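Local coordinates for alginate lyase (Chitinophaga sp. MD30, PDB 6KCW), which cleaves alginate by beta-elimination as a bacterial member of polysaccharide lyase family 36, and carries a bound calcium ion, at residues A[70-75]-A[94-99]; A[167-172]-A[204-209]. All blocks are in the same frame, centred on the assembly; numbering follows the deposited sequence.

Contact 1: residues A[70-75]-A[94-99]; sequences TEYELD and FGFSIG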
loop_
_atom_site.group_PDB
_atom_site.type_symbol
_atom_site.label_atom_id
_atom_site.label_comp_id
_atom_site.label_asym_id
_atom_site.label_seq_id
_atom_site.Cartn_x
_atom_site.Cartn_y
_atom_site.Cartn_z
ATOM N N THR A 70 -10.356 11.757 9.335
ATOM C CA THR A 70 -9.665 11.193 10.489
ATOM C C THR A 70 -9.789 9.680 10.596
ATOM O O THR A 70 -8.999 9.072 11.327
ATOM C CB THR A 70 -10.199 11.811 11.787
ATOM O OG1 THR A 70 -11.615 11.598 11.872
ATOM C CG2 THR A 70 -9.922 13.300 11.810
ATOM N N GLU A 71 -10.755 9.068 9.895
ATOM C CA GLU A 71 -10.992 7.627 9.944
ATOM C C GLU A 71 -11.255 7.083 8.555
ATOM O O GLU A 71 -12.191 7.520 7.876
ATOM C CB GLU A 71 -12.177 7.270 10.833
ATOM C CG GLU A 71 -11.799 7.060 12.260
ATOM C CD GLU A 71 -12.175 8.243 13.094
ATOM O OE1 GLU A 71 -12.041 8.149 14.332
ATOM O OE2 GLU A 71 -12.622 9.260 12.512
ATOM N N TYR A 72 -10.462 6.092 8.161
ATOM C CA TYR A 72 -10.507 5.552 6.815
ATOM C C TYR A 72 -10.320 4.046 6.883
ATOM O O TYR A 72 -9.758 3.506 7.841
ATOM C CB TYR A 72 -9.433 6.186 5.904
ATOM C CG TYR A 72 -10.011 7.145 4.882
ATOM C CD1 TYR A 72 -10.598 6.664 3.708
ATOM C CD2 TYR A 72 -10.010 8.522 5.104
ATOM C CE1 TYR A 72 -11.143 7.529 2.764
ATOM C CE2 TYR A 72 -10.555 9.399 4.178
ATOM C CZ TYR A 72 -11.116 8.896 3.002
ATOM O OH TYR A 72 -11.668 9.746 2.066
ATOM N N GLU A 73 -10.814 3.371 5.848
ATOM C CA GLU A 73 -10.576 1.949 5.708
ATOM C C GLU A 73 -10.545 1.627 4.232
ATOM O O GLU A 73 -11.036 2.400 3.406
ATOM C CB GLU A 73 -11.657 1.118 6.403
ATOM C CG GLU A 73 -12.986 1.281 5.728
ATOM C CD GLU A 73 -14.012 0.377 6.287
ATOM O OE1 GLU A 73 -13.670 -0.406 7.198
ATOM O OE2 GLU A 73 -15.166 0.453 5.817
ATOM N N LEU A 74 -9.971 0.475 3.898
ATOM C CA LEU A 74 -10.134 -0.045 2.547
ATOM C C LEU A 74 -10.008 -1.560 2.582
ATOM O O LEU A 74 -9.544 -2.144 3.566
ATOM C CB LEU A 74 -9.137 0.589 1.551
ATOM C CG LEU A 74 -7.627 0.637 1.792
ATOM C CD1 LEU A 74 -6.963 -0.705 1.484
ATOM C CD2 LEU A 74 -7.013 1.728 0.938
ATOM N N ASP A 75 -10.452 -2.183 1.495
ATOM C CA ASP A 75 -10.404 -3.625 1.298
ATOM C C ASP A 75 -10.049 -3.894 -0.156
ATOM O O ASP A 75 -10.479 -3.166 -1.054
ATOM C CB ASP A 75 -11.755 -4.322 1.617
ATOM C CG ASP A 75 -11.947 -4.604 3.099
ATOM O OD1 ASP A 75 -12.364 -3.681 3.841
ATOM O OD2 ASP A 75 -11.686 -5.751 3.527
ATOM N N PHE A 94 -2.977 -1.363 -1.405
ATOM C CA PHE A 94 -3.534 -0.042 -1.164
ATOM C C PHE A 94 -3.383 0.337 0.301
ATOM O O PHE A 94 -3.750 -0.439 1.188
ATOM C CB PHE A 94 -5.005 -0.013 -1.581
ATOM C CG PHE A 94 -5.207 -0.173 -3.069
ATOM C CD1 PHE A 94 -5.204 -1.427 -3.649
ATOM C CD2 PHE A 94 -5.375 0.938 -3.882
ATOM C CE1 PHE A 94 -5.382 -1.572 -5.017
ATOM C CE2 PHE A 94 -5.554 0.804 -5.247
ATOM C CZ PHE A 94 -5.550 -0.448 -5.822
ATOM N N GLY A 95 -2.822 1.523 0.545
ATOM C CA GLY A 95 -2.671 2.055 1.878
ATOM C C GLY A 95 -3.067 3.517 1.969
ATOM O O GLY A 95 -3.770 4.039 1.099
ATOM N N PHE A 96 -2.605 4.193 3.020
ATOM C CA PHE A 96 -3.002 5.564 3.300
ATOM C C PHE A 96 -1.782 6.376 3.682
ATOM O O PHE A 96 -0.761 5.835 4.116
ATOM C CB PHE A 96 -4.042 5.639 4.427
ATOM C CG PHE A 96 -5.363 4.999 4.077
ATOM C CD1 PHE A 96 -6.274 5.660 3.265
ATOM C CD2 PHE A 96 -5.695 3.742 4.562
ATOM C CE1 PHE A 96 -7.493 5.075 2.939
ATOM C CE2 PHE A 96 -6.917 3.153 4.247
ATOM C CZ PHE A 96 -7.818 3.824 3.440
ATOM N N SER A 97 -1.912 7.695 3.525
ATOM C CA SER A 97 -0.877 8.642 3.899
ATOM C C SER A 97 -1.492 9.797 4.675
ATOM O O SER A 97 -2.417 10.454 4.191
ATOM C CB SER A 97 -0.181 9.199 2.676
ATOM O OG SER A 97 -1.062 10.137 2.103
ATOM N N ILE A 98 -0.934 10.080 5.844
ATOM C CA ILE A 98 -1.353 11.193 6.687
ATOM C C ILE A 98 -0.352 12.331 6.535
ATOM O O ILE A 98 0.858 12.096 6.431
ATOM C CB ILE A 98 -1.478 10.738 8.155
ATOM C CG1 ILE A 98 -2.708 9.846 8.316
ATOM C CG2 ILE A 98 -1.544 11.924 9.096
ATOM C CD1 ILE A 98 -2.919 9.341 9.734
ATOM N N GLY A 99 -0.862 13.566 6.493
ATOM C CA GLY A 99 -0.009 14.749 6.428
ATOM C C GLY A 99 0.914 14.764 5.226
ATOM O O GLY A 99 0.494 14.580 4.078
#
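Y72 and F96 meet ring to ring where the strand of 71-75 passes over that of 94-99. Their planes lie at 45° with centroids 5.4 Å apart, an oblique aromatic pair. The closest atoms are Y72 CD1 and F96 CE1 at 3.6 Å. A CH-pi contact adds to it: Y72 CB sits over one face of the F96 ring, 4.0 Å from its centroid and offset toward the rim. A tyrosine suits this place because its ring packs in the core while OH is bonded to the carbonyl oxygen of S67. Phenylalanine suits position 96 because its flat ring takes Y72 CB on a face and, at its edge, the backbone O of E73, 3.5 Å from CZ.

The aliphatic packing falls to L74, a leucine whose two methyls serve two neighbours. With CG between its own N and carbonyl carbon (chi1 52°), CD2 lies 3.4 Å from F96 CZ, and both methyls approach CB of F94, whose ring turns away to stack on F211.

E73 and D75 point away, D75 bonded to H164 and H166. Two nearly antiparallel strands, 7.8 Å apart at their axes without backbone pairing, form the face-to-face packing of a beta sandwich, consistent with the concanavalin-like jelly roll suggested by its family.

Contact 2: residues A[167-172]-A[204-209]; sequences VYIKSN and RLIKNM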
loop_
_atom_site.group_PDB
_atom_site.type_symbol
_atom_site.label_atom_id
_atom_site.label_comp_id
_atom_site.label_asym_id
_atom_site.label_seq_id
_atom_site.Cartn_x
_atom_site.Cartn_y
_atom_site.Cartn_z
ATOM N N VAL A 167 -7.487 -2.747 5.627
ATOM C CA VAL A 167 -6.662 -1.734 6.276
ATOM C C VAL A 167 -7.585 -0.721 6.940
ATOM O O VAL A 167 -8.595 -0.320 6.356
ATOM C CB VAL A 167 -5.718 -1.040 5.272
ATOM C CG1 VAL A 167 -5.242 0.285 5.807
ATOM C CG2 VAL A 167 -4.545 -1.943 4.924
ATOM N N TYR A 168 -7.249 -0.333 8.168
ATOM C CA TYR A 168 -7.985 0.670 8.927
ATOM C C TYR A 168 -6.984 1.630 9.545
ATOM O O TYR A 168 -5.985 1.192 10.130
ATOM C CB TYR A 168 -8.835 0.035 10.035
ATOM C CG TYR A 168 -9.458 1.037 10.989
ATOM C CD1 TYR A 168 -10.276 2.050 10.514
ATOM C CD2 TYR A 168 -9.253 0.952 12.363
ATOM C CE1 TYR A 168 -10.864 2.961 11.368
ATOM C CE2 TYR A 168 -9.837 1.869 13.235
ATOM C CZ TYR A 168 -10.647 2.870 12.723
ATOM O OH TYR A 168 -11.233 3.798 13.556
ATOM N N ILE A 169 -7.256 2.928 9.433
ATOM C CA ILE A 169 -6.350 3.968 9.914
ATOM C C ILE A 169 -7.167 5.048 10.611
ATOM O O ILE A 169 -8.281 5.377 10.190
ATOM C CB ILE A 169 -5.504 4.558 8.764
ATOM C CG1 ILE A 169 -4.434 5.504 9.301
ATOM C CG2 ILE A 169 -6.377 5.305 7.778
ATOM C CD1 ILE A 169 -3.589 6.052 8.243
ATOM N N LYS A 170 -6.620 5.580 11.697
ATOM C CA LYS A 170 -7.261 6.646 12.456
ATOM C C LYS A 170 -6.202 7.665 12.840
ATOM O O LYS A 170 -5.156 7.297 13.384
ATOM C CB LYS A 170 -7.950 6.081 13.697
ATOM C CG LYS A 170 -8.638 7.087 14.593
ATOM C CD LYS A 170 -8.887 6.418 15.937
ATOM C CE LYS A 170 -10.183 6.879 16.575
ATOM N NZ LYS A 170 -9.980 8.030 17.485
ATOM N N SER A 171 -6.465 8.937 12.539
ATOM C CA SER A 171 -5.582 10.015 12.963
ATOM C C SER A 171 -5.433 10.051 14.482
ATOM O O SER A 171 -6.348 9.690 15.232
ATOM C CB SER A 171 -6.124 11.358 12.485
ATOM O OG SER A 171 -6.465 11.290 11.125
ATOM N N ASN A 172 -4.264 10.509 14.934
ATOM C CA ASN A 172 -4.092 10.855 16.333
ATOM C C ASN A 172 -4.426 12.335 16.488
ATOM O O ASN A 172 -4.761 13.017 15.517
ATOM C CB ASN A 172 -2.687 10.493 16.818
ATOM C CG ASN A 172 -1.609 11.484 16.347
ATOM O OD1 ASN A 172 -1.126 11.415 15.207
ATOM N ND2 ASN A 172 -1.215 12.391 17.234
ATOM N N ARG A 204 -2.539 16.217 10.555
ATOM C CA ARG A 204 -3.014 14.984 11.184
ATOM C C ARG A 204 -3.968 14.178 10.318
ATOM O O ARG A 204 -4.220 13.014 10.640
ATOM C CB ARG A 204 -3.714 15.296 12.505
ATOM C CG ARG A 204 -4.843 16.291 12.356
ATOM C CD ARG A 204 -5.381 16.666 13.720
ATOM N NE ARG A 204 -6.030 15.500 14.302
ATOM C CZ ARG A 204 -7.336 15.275 14.267
ATOM N NH1 ARG A 204 -8.149 16.156 13.706
ATOM N NH2 ARG A 204 -7.821 14.170 14.799
ATOM N N LEU A 205 -4.485 14.750 9.234
ATOM C CA LEU A 205 -5.557 14.129 8.468
ATOM C C LEU A 205 -5.041 13.086 7.486
ATOM O O LEU A 205 -3.966 13.226 6.901
ATOM C CB LEU A 205 -6.340 15.192 7.699
ATOM C CG LEU A 205 -6.976 16.212 8.642
ATOM C CD1 LEU A 205 -7.878 17.181 7.906
ATOM C CD2 LEU A 205 -7.744 15.482 9.702
ATOM N N ILE A 206 -5.820 12.019 7.321
ATOM C CA ILE A 206 -5.624 11.136 6.181
ATOM C C ILE A 206 -5.938 11.929 4.924
ATOM O O ILE A 206 -7.042 12.465 4.766
ATOM C CB ILE A 206 -6.508 9.888 6.281
ATOM C CG1 ILE A 206 -6.159 9.085 7.528
ATOM C CG2 ILE A 206 -6.333 9.041 5.058
ATOM C CD1 ILE A 206 -7.345 8.815 8.365
ATOM N N LYS A 207 -4.965 12.014 4.025
ATOM C CA LYS A 207 -5.077 12.882 2.868
ATOM C C LYS A 207 -5.186 12.136 1.549
ATOM O O LYS A 207 -5.880 12.607 0.648
ATOM C CB LYS A 207 -3.881 13.839 2.809
ATOM C CG LYS A 207 -4.022 15.026 3.750
ATOM C CD LYS A 207 -2.818 15.930 3.675
ATOM C CE LYS A 207 -3.191 17.347 4.101
ATOM N NZ LYS A 207 -3.862 17.389 5.444
ATOM N N ASN A 208 -4.525 10.992 1.396
ATOM C CA ASN A 208 -4.705 10.281 0.150
ATOM C C ASN A 208 -4.442 8.795 0.340
ATOM O O ASN A 208 -3.847 8.361 1.330
ATOM C CB ASN A 208 -3.853 10.905 -0.982
ATOM C CG ASN A 208 -2.359 10.843 -0.746
ATOM O OD1 ASN A 208 -1.810 9.805 -0.380
ATOM N ND2 ASN A 208 -1.684 11.954 -1.020
ATOM N N MET A 209 -4.954 8.018 -0.613
ATOM C CA MET A 209 -4.765 6.577 -0.655
ATOM C C MET A 209 -3.555 6.243 -1.531
ATOM O O MET A 209 -3.430 6.748 -2.654
ATOM C CB MET A 209 -6.033 5.895 -1.179
ATOM C CG MET A 209 -5.886 4.406 -1.377
ATOM S SD MET A 209 -7.297 3.613 -2.164
ATOM C CE MET A 209 -7.272 4.338 -3.797
HETATM O O HOH W 1 -2.969 11.779 12.337
#
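The guanidinium of R204 is met at its edge by the backbone O of N172, while CB of S171 approaches it obliquely, 4.0 Å from NH2. The main bond runs from NE to N172 O at 3.0 Å with an N-H...O angle of 161°, lying in both the carbonyl and the guanidinium planes; NH2 adds a weak bond of 3.3 Å to the same N172 O. The chain reaches this oxygen by bending at chi3 (-67°), and NH1 binds the backbone O of E243. With an alanine here, N172 O would probably lose its NE and NH2 donors and E243 O its NH1 partner, leaving the loop at N172 freer to shift.

S171 suits its place because its short hydroxyl can return to the backbone: OG donates to R204 O over 2.9 Å, tilted from the carbonyl plane.

Beyond these polar bonds, I169 and I206 slide past one another, CG2 of I169 lying 3.7 Å from CD1 of I206; branched apolar chains fill this buried end. The contact thus spans strands 162-170 and 206-215 of the two sheets, with Y72 of strand 71-80 and I98 of strand 94-99 packing alongside.

How the contacts relate
Both contacts bridge the same two antiparallel sheets: strands 71-80 and 162-170 are neighbours in one, strands 94-99 and 206-215 in the other. Their centres lie about 4 Å apart, and both are buried, but contact 1 is nearer the middle of the chain (its centre about 9 Å from the chain's centre, against about 13 Å for contact 2). That difference shows in the chemistry. Contact 1 joins strand to strand by aromatic and aliphatic packing, whereas contact 2 keeps only an isoleucine pair of that kind and closes at loop ends through guanidinium and hydroxyl bonds to backbone oxygens. At the strand ends T70 O probably bonds to S171 N, while S97 OG probably bonds to N208 OD1 between neighbouring strands.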